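Local coordinates for heme utilization carrier protein (Escherichia coli O157:H7, PDB 6U9J), which probably binds heme and the anaerobilin product of anaerobic heme degradation, acting as a cytosolic carrier in heme utilization, at residues T24-V29 and S118-N123. Sequence-based numbering, arbitrary orientation.
Sequences TTLLEV and SILFFN
The first turn of helix 26-31 packs against one face of the six-stranded antiparallel sheet, where Leu26 and Leu27 close on Phe122 and Leu120 of strand 114-122. Leu27 lies over the Phe122 ring. With its CG anti to the backbone N (chi1 179°), it carries CD1 almost directly above the ring, 3.9 Å from the centroid and 10° off the normal, a CH-pi contact centred on the face. Leu27 CB covers the rim of that face, 3.8 Å from Phe122 CE2. The helix backbone comes slightly nearer still, Leu27 N standing 3.6 Å from the same CE2, an approach that the flatness of the ring allows. Leu26 meets the ring differently: its CG sits near the ring plane, 3.9 Å from Phe122 CE2, and the two side chains run roughly perpendicular. Beyond this edge Leu26 CD2 reaches Leu120 CD2 at 4.0 Å. Leu120 and Phe122, two positions apart on the strand, both point at the helix, whereas the intervening Phe121 packs against Trp48 of helix 44-51. Branched leucines thus suit both the ring's face and its edge, and all four touching residues are buried. Thr25 is the N-cap: its OG1 accepts from Glu28 N at 3.1 Å, occupying an amide of the first turn that has no helical carbonyl partner. Leu26 also packs on Leu15 of helix 15-22, and Val29 on Val18 and Ala19, so that a second helix joins the apolar layer. The arrangement is typical of a helix-on-sheet hydrophobic core, here joining the N-terminal helices to the sheet of the ChuX/HutX fold.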
loop_
_atom_site.group_PDB
_atom_site.type_symbol
_atom_site.label_atom_id
_atom_site.label_comp_id
_atom_site.label_asym_id
_atom_site.label_seq_id
_atom_site.Cartn_x
_atom_site.Cartn_y
_atom_site.Cartn_z
ATOM N N THR A 24 21.066 6.637 9.997
ATOM C CA THR A 24 20.236 6.580 11.194
ATOM C C THR A 24 18.800 6.286 10.755
ATOM O O THR A 24 18.539 5.968 9.589
ATOM C CB THR A 24 20.376 7.874 12.011
ATOM O OG1 THR A 24 19.797 7.694 13.311
ATOM C CG2 THR A 24 19.709 9.048 11.302
ATOM N N THR A 25 17.859 6.380 11.693
ATOM C CA THR A 25 16.462 6.072 11.420
ATOM C C THR A 25 15.687 7.321 11.018
ATOM O O THR A 25 16.030 8.442 11.397
ATOM C CB THR A 25 15.789 5.435 12.638
ATOM O OG1 THR A 25 15.601 6.422 13.663
ATOM C CG2 THR A 25 16.656 4.306 13.183
ATOM N N LEU A 26 14.612 7.102 10.254
ATOM C CA LEU A 26 13.724 8.206 9.901
ATOM C C LEU A 26 13.153 8.882 11.142
ATOM O O LEU A 26 12.985 10.107 11.166
ATOM C CB LEU A 26 12.602 7.715 8.992
ATOM C CG LEU A 26 11.560 8.736 8.546
ATOM C CD1 LEU A 26 12.208 9.807 7.665
ATOM C CD2 LEU A 26 10.434 8.035 7.795
ATOM N N LEU A 27 12.838 8.106 12.183
ATOM C CA LEU A 27 12.323 8.727 13.403
ATOM C C LEU A 27 13.328 9.706 14.002
ATOM O O LEU A 27 12.958 10.810 14.416
ATOM C CB LEU A 27 11.941 7.662 14.434
ATOM C CG LEU A 27 11.416 8.219 15.763
ATOM C CD1 LEU A 27 10.211 9.139 15.547
ATOM C CD2 LEU A 27 11.057 7.081 16.701
ATOM N N GLU A 28 14.603 9.319 14.073
ATOM C CA GLU A 28 15.588 10.232 14.642
ATOM C C GLU A 28 15.720 11.502 13.807
ATOM O O GLU A 28 15.881 12.591 14.362
ATOM C CB GLU A 28 16.943 9.539 14.791
ATOM C CG GLU A 28 17.884 10.283 15.731
ATOM C CD GLU A 28 17.385 10.284 17.169
ATOM O OE1 GLU A 28 17.589 11.298 17.873
ATOM O OE2 GLU A 28 16.782 9.273 17.593
ATOM N N VAL A 29 15.628 11.389 12.481
ATOM C CA VAL A 29 15.617 12.584 11.636
ATOM C C VAL A 29 14.405 13.449 11.958
ATOM O O VAL A 29 14.512 14.667 12.134
ATOM C CB VAL A 29 15.640 12.193 10.151
ATOM C CG1 VAL A 29 15.414 13.427 9.259
ATOM C CG2 VAL A 29 16.942 11.494 9.811
ATOM N N SER A 118 2.178 16.508 7.161
ATOM C CA SER A 118 2.051 15.062 7.094
ATOM C C SER A 118 1.972 14.453 8.482
ATOM O O SER A 118 2.413 15.032 9.479
ATOM C CB SER A 118 3.236 14.441 6.339
ATOM O OG SER A 118 4.453 14.688 7.010
ATOM N N ILE A 119 1.391 13.252 8.528
ATOM C CA ILE A 119 1.384 12.399 9.711
ATOM C C ILE A 119 2.114 11.117 9.353
ATOM O O ILE A 119 1.758 10.462 8.372
ATOM C CB ILE A 119 -0.045 12.103 10.172
ATOM C CG1 ILE A 119 -0.767 13.407 10.464
ATOM C CG2 ILE A 119 -0.062 11.158 11.396
ATOM C CD1 ILE A 119 -2.244 13.252 10.632
ATOM N N LEU A 120 3.141 10.776 10.123
ATOM C CA LEU A 120 3.938 9.577 9.906
ATOM C C LEU A 120 3.685 8.613 11.050
ATOM O O LEU A 120 3.752 9.003 12.221
ATOM C CB LEU A 120 5.433 9.892 9.825
ATOM C CG LEU A 120 6.005 10.140 8.434
ATOM C CD1 LEU A 120 5.189 11.199 7.715
ATOM C CD2 LEU A 120 7.455 10.571 8.554
ATOM N N PHE A 121 3.411 7.361 10.707
ATOM C CA PHE A 121 3.258 6.291 11.683
ATOM C C PHE A 121 4.512 5.437 11.626
ATOM O O PHE A 121 4.884 4.962 10.550
ATOM C CB PHE A 121 2.022 5.436 11.383
ATOM C CG PHE A 121 0.722 6.201 11.404
ATOM C CD1 PHE A 121 0.327 6.963 10.305
ATOM C CD2 PHE A 121 -0.117 6.150 12.509
ATOM C CE1 PHE A 121 -0.863 7.664 10.314
ATOM C CE2 PHE A 121 -1.306 6.834 12.529
ATOM C CZ PHE A 121 -1.690 7.603 11.432
ATOM N N PHE A 122 5.166 5.251 12.768
ATOM C CA PHE A 122 6.447 4.551 12.837
ATOM C C PHE A 122 6.321 3.171 13.470
ATOM O O PHE A 122 5.570 2.981 14.436
ATOM C CB PHE A 122 7.462 5.343 13.660
ATOM C CG PHE A 122 7.869 6.631 13.040
ATOM C CD1 PHE A 122 7.157 7.787 13.300
ATOM C CD2 PHE A 122 8.953 6.678 12.193
ATOM C CE1 PHE A 122 7.533 8.994 12.726
ATOM C CE2 PHE A 122 9.339 7.875 11.611
ATOM C CZ PHE A 122 8.621 9.034 11.881
ATOM N N ASN A 123 7.118 2.229 12.965
ATOM C CA ASN A 123 7.249 0.926 13.603
ATOM C C ASN A 123 8.378 0.973 14.634
ATOM O O ASN A 123 9.013 2.007 14.853
ATOM C CB ASN A 123 7.464 -0.175 12.556
ATOM C CG ASN A 123 8.730 0.017 11.733
ATOM O OD1 ASN A 123 9.731 0.548 12.205
ATOM N ND2 ASN A 123 8.684 -0.430 10.484
#